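Local coordinates for type 3 secretion system regulator YopR (Yersinia pestis, PDB 1Z21), which may regulate assembly of the type III secretion injectisome, possibly by controlling secretion or polymerisation of the needle subunit, and is involved in pathogenesis, at residues V12-Y17 / G70-A75; A26-L31 / L77-E82; P57-V62 / S97-K102. One frame throughout, in Å; residues are numbered along the deposited sequence.

In the fold
All three contacts join helices of the five-helix core domain, and they run from polar-edged to wholly apolar. Interactions 1 and 2 share helix 71-82, which meets helix 6-19 through a cation-pi stack of R72 on W14 and helix 25-43 through a hydrogen bond from Q79 to E29; both are partly buried, with charged groups at their margins. Interaction 3, between helices 52-66 and 94-107, is buried and made of leucine and isoleucine alone. It lies across the chain's centre from the other two. L13 and W14 pack on L31 between interactions 1 and 2, while L81 and V80 reach I100 between interactions 2 and 3.

Interaction 1 (V12-Y17 / G70-A75); sequences VLWQQY and GKRWEA
W14 and R72 form a cation-pi stack that bridges helix 6-19, at the start of the YopR core domain, to the first turn of helix 71-82. The local axes stay 13.2 Å apart and cross at 80°, so the gap is filled by long side chains and the backbones do not pack directly. R72 spans it with an extended chain laid over one face of the indole. Its CG sits above the six-membered ring, 3.7 Å from the centroid in a CH-pi contact, and further out R72 CZ comes to 4.1 Å from the centroid of the five-membered ring. Guanidinium and indole planes differ by only 18°, and the closest pair is R72 NH1 over W14 CD1 at 3.5 Å. In both residues CG lies beside the backbone N (chi1 -82° for W14), which sends ring and arginine chain out into the gap, where the arginine passes at a slant over the indole from the six-membered to the five-membered ring.

The polar ends have partners elsewhere. NH1 of R72 makes a salt bridge to E11, one turn back from W14 on helix 6-19, and W14 NE1 is hydrogen-bonded to D67. These bonds should limit both sliding of the guanidinium and rotation of the indole. At the far edge of the six-membered ring, W14 CH2 meets A75 CB at 4.3 Å, close to the ring plane, and Y17 OH approaches the same methyl more loosely.

On the indole face turned from R72, L31 of helix 25-43 packs against W14. L28 of that helix touches Y17, and Y18 meets the indole with its own ring. W73 turns from the contact toward helices 52-66 and 94-107, leaving helix 71-82 set between two groups of neighbours.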
loop_
_atom_site.group_PDB
_atom_site.type_symbol
_atom_site.label_atom_id
_atom_site.label_comp_id
_atom_site.label_asym_id
_atom_site.label_seq_id
_atom_site.Cartn_x
_atom_site.Cartn_y
_atom_site.Cartn_z
ATOM N N VAL A 12 -9.492 -7.273 -12.002
ATOM C CA VAL A 12 -9.611 -8.738 -11.933
ATOM C C VAL A 12 -8.939 -9.276 -10.663
ATOM O O VAL A 12 -9.452 -10.190 -10.011
ATOM C CB VAL A 12 -9.025 -9.447 -13.178
ATOM C CG1 VAL A 12 -9.116 -10.978 -13.026
ATOM C CG2 VAL A 12 -9.751 -8.988 -14.445
ATOM N N LEU A 13 -7.798 -8.697 -10.300
ATOM C CA LEU A 13 -7.100 -9.077 -9.081
ATOM C C LEU A 13 -7.976 -8.820 -7.859
ATOM O O LEU A 13 -8.095 -9.670 -6.985
ATOM C CB LEU A 13 -5.774 -8.321 -8.945
ATOM C CG LEU A 13 -4.600 -8.874 -9.746
ATOM C CD1 LEU A 13 -3.500 -7.839 -9.930
ATOM C CD2 LEU A 13 -4.047 -10.111 -9.082
ATOM N N TRP A 14 -8.584 -7.639 -7.792
ATOM C CA TRP A 14 -9.401 -7.296 -6.636
ATOM C C TRP A 14 -10.623 -8.212 -6.573
ATOM O O TRP A 14 -11.038 -8.602 -5.486
ATOM C CB TRP A 14 -9.805 -5.824 -6.647
ATOM C CG TRP A 14 -8.738 -4.895 -6.120
ATOM C CD1 TRP A 14 -8.086 -3.912 -6.818
ATOM C CD2 TRP A 14 -8.211 -4.849 -4.788
ATOM N NE1 TRP A 14 -7.191 -3.267 -6.002
ATOM C CE2 TRP A 14 -7.239 -3.826 -4.754
ATOM C CE3 TRP A 14 -8.451 -5.582 -3.616
ATOM C CZ2 TRP A 14 -6.526 -3.504 -3.598
ATOM C CZ3 TRP A 14 -7.734 -5.263 -2.456
ATOM C CH2 TRP A 14 -6.781 -4.234 -2.460
ATOM N N GLN A 15 -11.175 -8.555 -7.736
ATOM C CA GLN A 15 -12.307 -9.477 -7.824
ATOM C C GLN A 15 -11.965 -10.794 -7.167
ATOM O O GLN A 15 -12.739 -11.297 -6.349
ATOM C CB GLN A 15 -12.717 -9.729 -9.281
ATOM C CG GLN A 15 -13.514 -8.601 -9.927
ATOM C CD GLN A 15 -13.579 -8.734 -11.442
ATOM O OE1 GLN A 15 -13.415 -9.836 -11.982
ATOM N NE2 GLN A 15 -13.799 -7.615 -12.133
ATOM N N GLN A 16 -10.808 -11.345 -7.523
ATOM C CA GLN A 16 -10.375 -12.625 -6.980
ATOM C C GLN A 16 -10.016 -12.512 -5.509
ATOM O O GLN A 16 -10.273 -13.435 -4.738
ATOM C CB GLN A 16 -9.197 -13.217 -7.767
ATOM C CG GLN A 16 -9.565 -13.822 -9.111
ATOM C CD GLN A 16 -10.643 -14.892 -9.025
ATOM O OE1 GLN A 16 -10.452 -15.916 -8.361
ATOM N NE2 GLN A 16 -11.777 -14.653 -9.688
ATOM N N TYR A 17 -9.436 -11.386 -5.106
ATOM C CA TYR A 17 -9.087 -11.216 -3.703
ATOM C C TYR A 17 -10.341 -11.231 -2.825
ATOM O O TYR A 17 -10.404 -11.989 -1.865
ATOM C CB TYR A 17 -8.306 -9.925 -3.462
ATOM C CG TYR A 17 -8.082 -9.670 -1.999
ATOM C CD1 TYR A 17 -7.177 -10.432 -1.277
ATOM C CD2 TYR A 17 -8.804 -8.687 -1.321
ATOM C CE1 TYR A 17 -6.991 -10.216 0.086
ATOM C CE2 TYR A 17 -8.626 -8.476 0.032
ATOM C CZ TYR A 17 -7.722 -9.243 0.723
ATOM O OH TYR A 17 -7.539 -9.025 2.061
ATOM N N GLY A 70 -10.276 4.040 0.234
ATOM C CA GLY A 70 -11.158 3.124 0.926
ATOM C C GLY A 70 -10.424 1.952 1.561
ATOM O O GLY A 70 -9.228 2.005 1.830
ATOM N N LYS A 71 -11.166 0.878 1.801
ATOM C CA LYS A 71 -10.629 -0.319 2.435
ATOM C C LYS A 71 -9.511 -0.980 1.620
ATOM O O LYS A 71 -8.746 -1.759 2.168
ATOM C CB LYS A 71 -11.752 -1.333 2.711
ATOM C CG LYS A 71 -12.439 -1.863 1.454
ATOM C CD LYS A 71 -13.598 -2.829 1.761
ATOM C CE LYS A 71 -14.496 -3.016 0.543
ATOM N NZ LYS A 71 -14.978 -4.427 0.416
ATOM N N ARG A 72 -9.422 -0.687 0.324
ATOM C CA ARG A 72 -8.297 -1.191 -0.491
ATOM C C ARG A 72 -6.958 -0.662 -0.000
ATOM O O ARG A 72 -5.956 -1.384 0.008
ATOM C CB ARG A 72 -8.479 -0.853 -1.973
ATOM C CG ARG A 72 -9.562 -1.677 -2.604
ATOM C CD ARG A 72 -9.878 -1.347 -4.035
ATOM N NE ARG A 72 -11.077 -2.077 -4.424
ATOM C CZ ARG A 72 -11.493 -2.239 -5.657
ATOM N NH1 ARG A 72 -10.828 -1.722 -6.664
ATOM N NH2 ARG A 72 -12.596 -2.932 -5.883
ATOM N N TRP A 73 -6.940 0.607 0.409
ATOM C CA TRP A 73 -5.717 1.199 0.951
ATOM C C TRP A 73 -5.209 0.434 2.178
ATOM O O TRP A 73 -4.019 0.195 2.304
ATOM C CB TRP A 73 -5.943 2.669 1.310
ATOM C CG TRP A 73 -5.954 3.608 0.137
ATOM C CD1 TRP A 73 -6.101 3.290 -1.175
ATOM C CD2 TRP A 73 -5.827 5.032 0.188
ATOM N NE1 TRP A 73 -6.064 4.421 -1.952
ATOM C CE2 TRP A 73 -5.882 5.507 -1.138
ATOM C CE3 TRP A 73 -5.635 5.954 1.220
ATOM C CZ2 TRP A 73 -5.783 6.864 -1.455
ATOM C CZ3 TRP A 73 -5.542 7.301 0.899
ATOM C CH2 TRP A 73 -5.610 7.739 -0.417
ATOM N N GLU A 74 -6.119 0.049 3.070
ATOM C CA GLU A 74 -5.763 -0.652 4.298
ATOM C C GLU A 74 -5.144 -2.011 3.996
ATOM O O GLU A 74 -4.115 -2.349 4.539
ATOM C CB GLU A 74 -6.991 -0.823 5.187
ATOM C CG GLU A 74 -7.477 0.488 5.789
ATOM C CD GLU A 74 -8.872 0.398 6.374
ATOM O OE1 GLU A 74 -9.554 -0.631 6.183
ATOM O OE2 GLU A 74 -9.286 1.375 7.023
ATOM N N ALA A 75 -5.756 -2.761 3.085
ATOM C CA ALA A 75 -5.216 -4.064 2.687
ATOM C C ALA A 75 -3.863 -3.940 2.015
ATOM O O ALA A 75 -2.942 -4.697 2.313
ATOM C CB ALA A 75 -6.196 -4.767 1.760
#

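Interaction 2 (A26-L31 / L77-E82); sequences AVLEVL and LLQVLE
Q79 and E29 cross at about a right angle, and the glutamine's amide plane stands 70° from the carboxylate it binds. From helix 71-82, Q79 NE2 donates to E29 OE1 over 2.8 Å in a nearly straight bond, with an N-H...O angle of 171°. The acceptor lies almost in the amide plane and accepts the N-H on its anti lone pair, the one turned away from OE2. Both chains take the same shape to get there: CG is anti to N, and the bend at chi2 in each chain brings carboxylate and amide together. The same fold also brings Q79 NE2 within 3.5 Å of E29 CB.

This is a close helix-helix contact inside the five-helix core domain, with the E29 and Q79 CA atoms 6.3 Å apart. Such closeness lets the aliphatic part of Q79 lie against the backbone of helix 25-43, CG coming 3.7 Å from the carbonyl O of L28.

L28 and Q79 run antiparallel, side by side. L28 CG rests 3.8 Å from Q79 CB, and its CD2 lies beside both that carbon and the amide oxygen, giving the glutamine an apolar flank next to its polar end. Buried L28 also touches Y17 of helix 6-19 and A75 of helix 71-82. E29 OE1 is gripped a second time by a salt bridge from R36, whose guanidinium also bonds to the carbonyl oxygens of Q79 and V80, tying E29's own helix to the last turn of helix 71-82.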
loop_
_atom_site.group_PDB
_atom_site.type_symbol
_atom_site.label_atom_id
_atom_site.label_comp_id
_atom_site.label_asym_id
_atom_site.label_seq_id
_atom_site.Cartn_x
_atom_site.Cartn_y
_atom_site.Cartn_z
ATOM N N ALA A 26 -1.698 -14.357 -1.527
ATOM C CA ALA A 26 -0.867 -14.404 -2.718
ATOM C C ALA A 26 -1.414 -13.431 -3.749
ATOM O O ALA A 26 -0.658 -12.732 -4.411
ATOM C CB ALA A 26 -0.802 -15.818 -3.276
ATOM N N VAL A 27 -2.739 -13.344 -3.842
ATOM C CA VAL A 27 -3.377 -12.410 -4.753
ATOM C C VAL A 27 -3.115 -10.987 -4.275
ATOM O O VAL A 27 -2.786 -10.104 -5.057
ATOM C CB VAL A 27 -4.888 -12.678 -4.862
ATOM C CG1 VAL A 27 -5.554 -11.618 -5.717
ATOM C CG2 VAL A 27 -5.134 -14.077 -5.456
ATOM N N LEU A 28 -3.256 -10.774 -2.974
ATOM C CA LEU A 28 -3.002 -9.457 -2.408
ATOM C C LEU A 28 -1.533 -9.041 -2.578
ATOM O O LEU A 28 -1.240 -7.870 -2.794
ATOM C CB LEU A 28 -3.426 -9.431 -0.942
ATOM C CG LEU A 28 -3.420 -8.062 -0.257
ATOM C CD1 LEU A 28 -4.339 -7.077 -0.949
ATOM C CD2 LEU A 28 -3.821 -8.239 1.192
ATOM N N GLU A 29 -0.613 -9.996 -2.519
ATOM C CA GLU A 29 0.802 -9.702 -2.745
ATOM C C GLU A 29 1.050 -9.243 -4.186
ATOM O O GLU A 29 1.796 -8.292 -4.437
ATOM C CB GLU A 29 1.658 -10.925 -2.390
ATOM C CG GLU A 29 3.124 -10.831 -2.791
ATOM C CD GLU A 29 3.861 -9.705 -2.101
ATOM O OE1 GLU A 29 3.370 -9.198 -1.063
ATOM O OE2 GLU A 29 4.932 -9.329 -2.604
ATOM N N VAL A 30 0.417 -9.896 -5.154
ATOM C CA VAL A 30 0.480 -9.382 -6.527
ATOM C C VAL A 30 -0.025 -7.923 -6.604
ATOM O O VAL A 30 0.626 -7.044 -7.193
ATOM C CB VAL A 30 -0.315 -10.280 -7.522
ATOM C CG1 VAL A 30 -0.203 -9.720 -8.927
ATOM C CG2 VAL A 30 0.205 -11.703 -7.493
ATOM N N LEU A 31 -1.175 -7.656 -5.984
ATOM C CA LEU A 31 -1.731 -6.298 -5.938
ATOM C C LEU A 31 -0.760 -5.303 -5.305
ATOM O O LEU A 31 -0.619 -4.172 -5.780
ATOM C CB LEU A 31 -3.047 -6.293 -5.167
ATOM C CG LEU A 31 -4.286 -6.711 -5.982
ATOM C CD1 LEU A 31 -5.464 -7.127 -5.090
ATOM C CD2 LEU A 31 -4.706 -5.605 -6.897
ATOM N N LEU A 77 -1.663 -1.435 2.276
ATOM C CA LEU A 77 -0.666 -0.956 3.238
ATOM C C LEU A 77 -0.127 -2.096 4.103
ATOM O O LEU A 77 1.077 -2.233 4.266
ATOM C CB LEU A 77 -1.248 0.174 4.123
ATOM C CG LEU A 77 -1.351 1.552 3.443
ATOM C CD1 LEU A 77 -2.174 2.506 4.304
ATOM C CD2 LEU A 77 0.022 2.109 3.165
ATOM N N LEU A 78 -1.034 -2.915 4.623
ATOM C CA LEU A 78 -0.673 -4.065 5.444
ATOM C C LEU A 78 0.161 -5.056 4.631
ATOM O O LEU A 78 1.172 -5.550 5.108
ATOM C CB LEU A 78 -1.924 -4.722 6.033
ATOM C CG LEU A 78 -2.564 -3.858 7.132
ATOM C CD1 LEU A 78 -3.957 -4.312 7.498
ATOM C CD2 LEU A 78 -1.699 -3.833 8.360
ATOM N N GLN A 79 -0.223 -5.299 3.386
ATOM C CA GLN A 79 0.534 -6.242 2.563
ATOM C C GLN A 79 1.911 -5.701 2.172
ATOM O O GLN A 79 2.879 -6.437 2.164
ATOM C CB GLN A 79 -0.274 -6.673 1.339
ATOM C CG GLN A 79 0.410 -7.786 0.515
ATOM C CD GLN A 79 0.570 -9.090 1.286
ATOM O OE1 GLN A 79 -0.267 -9.427 2.137
ATOM N NE2 GLN A 79 1.636 -9.837 0.983
ATOM N N VAL A 80 2.007 -4.411 1.877
ATOM C CA VAL A 80 3.294 -3.772 1.631
ATOM C C VAL A 80 4.251 -4.035 2.811
ATOM O O VAL A 80 5.411 -4.413 2.616
ATOM C CB VAL A 80 3.139 -2.244 1.369
ATOM C CG1 VAL A 80 4.475 -1.528 1.434
ATOM C CG2 VAL A 80 2.493 -1.989 0.012
ATOM N N LEU A 81 3.764 -3.828 4.031
ATOM C CA LEU A 81 4.575 -4.061 5.228
ATOM C C LEU A 81 5.139 -5.483 5.277
ATOM O O LEU A 81 6.280 -5.674 5.688
ATOM C CB LEU A 81 3.768 -3.791 6.501
ATOM C CG LEU A 81 3.723 -2.342 6.995
ATOM C CD1 LEU A 81 2.672 -2.205 8.056
ATOM C CD2 LEU A 81 5.070 -1.890 7.542
ATOM N N GLU A 82 4.342 -6.475 4.880
ATOM C CA GLU A 82 4.801 -7.871 4.872
ATOM C C GLU A 82 6.057 -8.113 4.025
ATOM O O GLU A 82 6.835 -9.021 4.321
ATOM C CB GLU A 82 3.696 -8.822 4.396
ATOM C CG GLU A 82 2.591 -9.098 5.395
ATOM C CD GLU A 82 3.074 -9.804 6.658
ATOM O OE1 GLU A 82 4.282 -10.069 6.787
ATOM O OE2 GLU A 82 2.238 -10.097 7.529
#

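Interaction 3 (P57-V62 / S97-K102); sequences PELRSV and SELINK
Helix 52-66 packs on helix 94-107, the last of the five helices of the YopR core domain, through a small apolar contact in which L59 faces L99 and I100. One methyl does the touching: L59 CD1 comes to 4.1 Å from L99 CB and 4.2 Å from I100 CG1, so it meets both residues close to their backbone. The isobutyl group of L59 reaches across because its CG is anti to N (chi1 176°), carrying the branch away from its own helix toward the other. L59 and L99 point in opposing directions, each leading toward the other's helix, and the tip of L99 passes beside the approaching leucine without meeting it head-on. The side chain of L99 also packs on F43 of helix 25-43 and on V50 of the following loop.

I100 presents the flank of its chain to L59, while the rest of the side chain turns to V80 and L81 of helix 71-82. The two residues next to each other in sequence therefore serve different neighbours, with the L59 methyl touching both. L59 in turn lies against E103, a turn further along helix 94-107. That glutamate makes a salt bridge with R60, placing a charged link between the same two helices next to the apolar one.

The CA atoms of L59 and L99 are 7.9 Å apart, and no hydrogen bond crosses between the segments. All three touching residues are buried, and between residues 57-62 and 97-102 the contact rests on hydrophobic burial and van der Waals packing, which set little direction and depend on how the methyl fits against its neighbours.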
loop_
_atom_site.group_PDB
_atom_site.type_symbol
_atom_site.label_atom_id
_atom_site.label_comp_id
_atom_site.label_asym_id
_atom_site.label_seq_id
_atom_site.Cartn_x
_atom_site.Cartn_y
_atom_site.Cartn_z
ATOM N N PRO A 57 0.923 12.916 2.901
ATOM C CA PRO A 57 0.397 13.303 1.588
ATOM C C PRO A 57 1.096 12.620 0.421
ATOM O O PRO A 57 0.418 12.235 -0.528
ATOM C CB PRO A 57 0.625 14.813 1.558
ATOM C CG PRO A 57 0.530 15.206 2.959
ATOM C CD PRO A 57 1.215 14.101 3.733
ATOM N N GLU A 58 2.420 12.478 0.484
ATOM C CA GLU A 58 3.163 11.790 -0.570
ATOM C C GLU A 58 2.748 10.318 -0.630
ATOM O O GLU A 58 2.497 9.778 -1.706
ATOM C CB GLU A 58 4.673 11.904 -0.323
ATOM C CG GLU A 58 5.205 13.299 -0.610
ATOM C CD GLU A 58 6.675 13.476 -0.240
ATOM O OE1 GLU A 58 7.324 12.506 0.223
ATOM O OE2 GLU A 58 7.191 14.609 -0.426
ATOM N N LEU A 59 2.678 9.680 0.532
ATOM C CA LEU A 59 2.280 8.274 0.624
ATOM C C LEU A 59 0.880 8.061 0.064
ATOM O O LEU A 59 0.650 7.114 -0.698
ATOM C CB LEU A 59 2.358 7.782 2.070
ATOM C CG LEU A 59 1.873 6.352 2.346
ATOM C CD1 LEU A 59 2.842 5.616 3.258
ATOM C CD2 LEU A 59 0.482 6.361 2.942
ATOM N N ARG A 60 -0.051 8.942 0.411
ATOM C CA ARG A 60 -1.428 8.823 -0.087
ATOM C C ARG A 60 -1.489 9.051 -1.595
ATOM O O ARG A 60 -2.256 8.397 -2.280
ATOM C CB ARG A 60 -2.359 9.762 0.661
ATOM C CG ARG A 60 -2.394 9.464 2.145
ATOM C CD ARG A 60 -3.489 10.154 2.897
ATOM N NE ARG A 60 -3.201 11.565 3.118
ATOM C CZ ARG A 60 -2.854 12.120 4.279
ATOM N NH1 ARG A 60 -2.696 11.408 5.388
ATOM N NH2 ARG A 60 -2.650 13.424 4.330
ATOM N N SER A 61 -0.627 9.927 -2.105
ATOM C CA SER A 61 -0.539 10.193 -3.538
ATOM C C SER A 61 -0.134 8.946 -4.320
ATOM O O SER A 61 -0.700 8.655 -5.380
ATOM C CB SER A 61 0.453 11.319 -3.813
ATOM O OG SER A 61 0.550 11.509 -5.197
ATOM N N VAL A 62 0.835 8.209 -3.780
ATOM C CA VAL A 62 1.240 6.921 -4.338
ATOM C C VAL A 62 0.081 5.910 -4.297
ATOM O O VAL A 62 -0.214 5.261 -5.294
ATOM C CB VAL A 62 2.483 6.335 -3.626
ATOM C CG1 VAL A 62 2.827 4.962 -4.207
ATOM C CG2 VAL A 62 3.686 7.276 -3.758
ATOM N N SER A 97 7.932 1.723 7.147
ATOM C CA SER A 97 7.086 0.976 8.056
ATOM C C SER A 97 6.362 1.902 9.023
ATOM O O SER A 97 5.184 1.715 9.304
ATOM C CB SER A 97 7.922 -0.053 8.808
ATOM O OG SER A 97 8.451 -0.978 7.886
ATOM N N GLU A 98 7.070 2.916 9.518
ATOM C CA GLU A 98 6.498 3.858 10.480
ATOM C C GLU A 98 5.466 4.753 9.806
ATOM O O GLU A 98 4.408 5.021 10.369
ATOM C CB GLU A 98 7.588 4.715 11.126
ATOM C CG GLU A 98 7.067 5.808 12.057
ATOM C CD GLU A 98 6.271 5.282 13.233
ATOM O OE1 GLU A 98 6.316 4.067 13.504
ATOM O OE2 GLU A 98 5.598 6.095 13.906
ATOM N N LEU A 99 5.793 5.213 8.606
ATOM C CA LEU A 99 4.866 5.977 7.775
ATOM C C LEU A 99 3.557 5.232 7.563
ATOM O O LEU A 99 2.477 5.805 7.667
ATOM C CB LEU A 99 5.481 6.210 6.395
ATOM C CG LEU A 99 5.593 7.613 5.849
ATOM C CD1 LEU A 99 6.109 8.574 6.919
ATOM C CD2 LEU A 99 6.536 7.553 4.652
ATOM N N ILE A 100 3.674 3.949 7.223
ATOM C CA ILE A 100 2.519 3.118 6.947
ATOM C C ILE A 100 1.652 3.019 8.176
ATOM O O ILE A 100 0.433 3.167 8.116
ATOM C CB ILE A 100 2.958 1.724 6.470
ATOM C CG1 ILE A 100 3.470 1.830 5.033
ATOM C CG2 ILE A 100 1.792 0.731 6.567
ATOM C CD1 ILE A 100 4.051 0.533 4.494
ATOM N N ASN A 101 2.288 2.793 9.312
ATOM C CA ASN A 101 1.545 2.669 10.540
ATOM C C ASN A 101 0.822 3.969 10.937
ATOM O O ASN A 101 -0.273 3.905 11.465
ATOM C CB ASN A 101 2.444 2.085 11.628
ATOM C CG ASN A 101 2.777 0.591 11.358
ATOM O OD1 ASN A 101 1.871 -0.243 11.165
ATOM N ND2 ASN A 101 4.064 0.264 11.304
ATOM N N LYS A 102 1.405 5.127 10.633
ATOM C CA LYS A 102 0.730 6.401 10.894
ATOM C C LYS A 102 -0.500 6.579 10.001
ATOM O O LYS A 102 -1.543 7.029 10.465
ATOM C CB LYS A 102 1.700 7.579 10.737
ATOM C CG LYS A 102 2.745 7.620 11.822
ATOM C CD LYS A 102 3.352 8.964 11.969
ATOM C CE LYS A 102 4.446 8.956 13.018
ATOM N NZ LYS A 102 3.892 8.853 14.385
#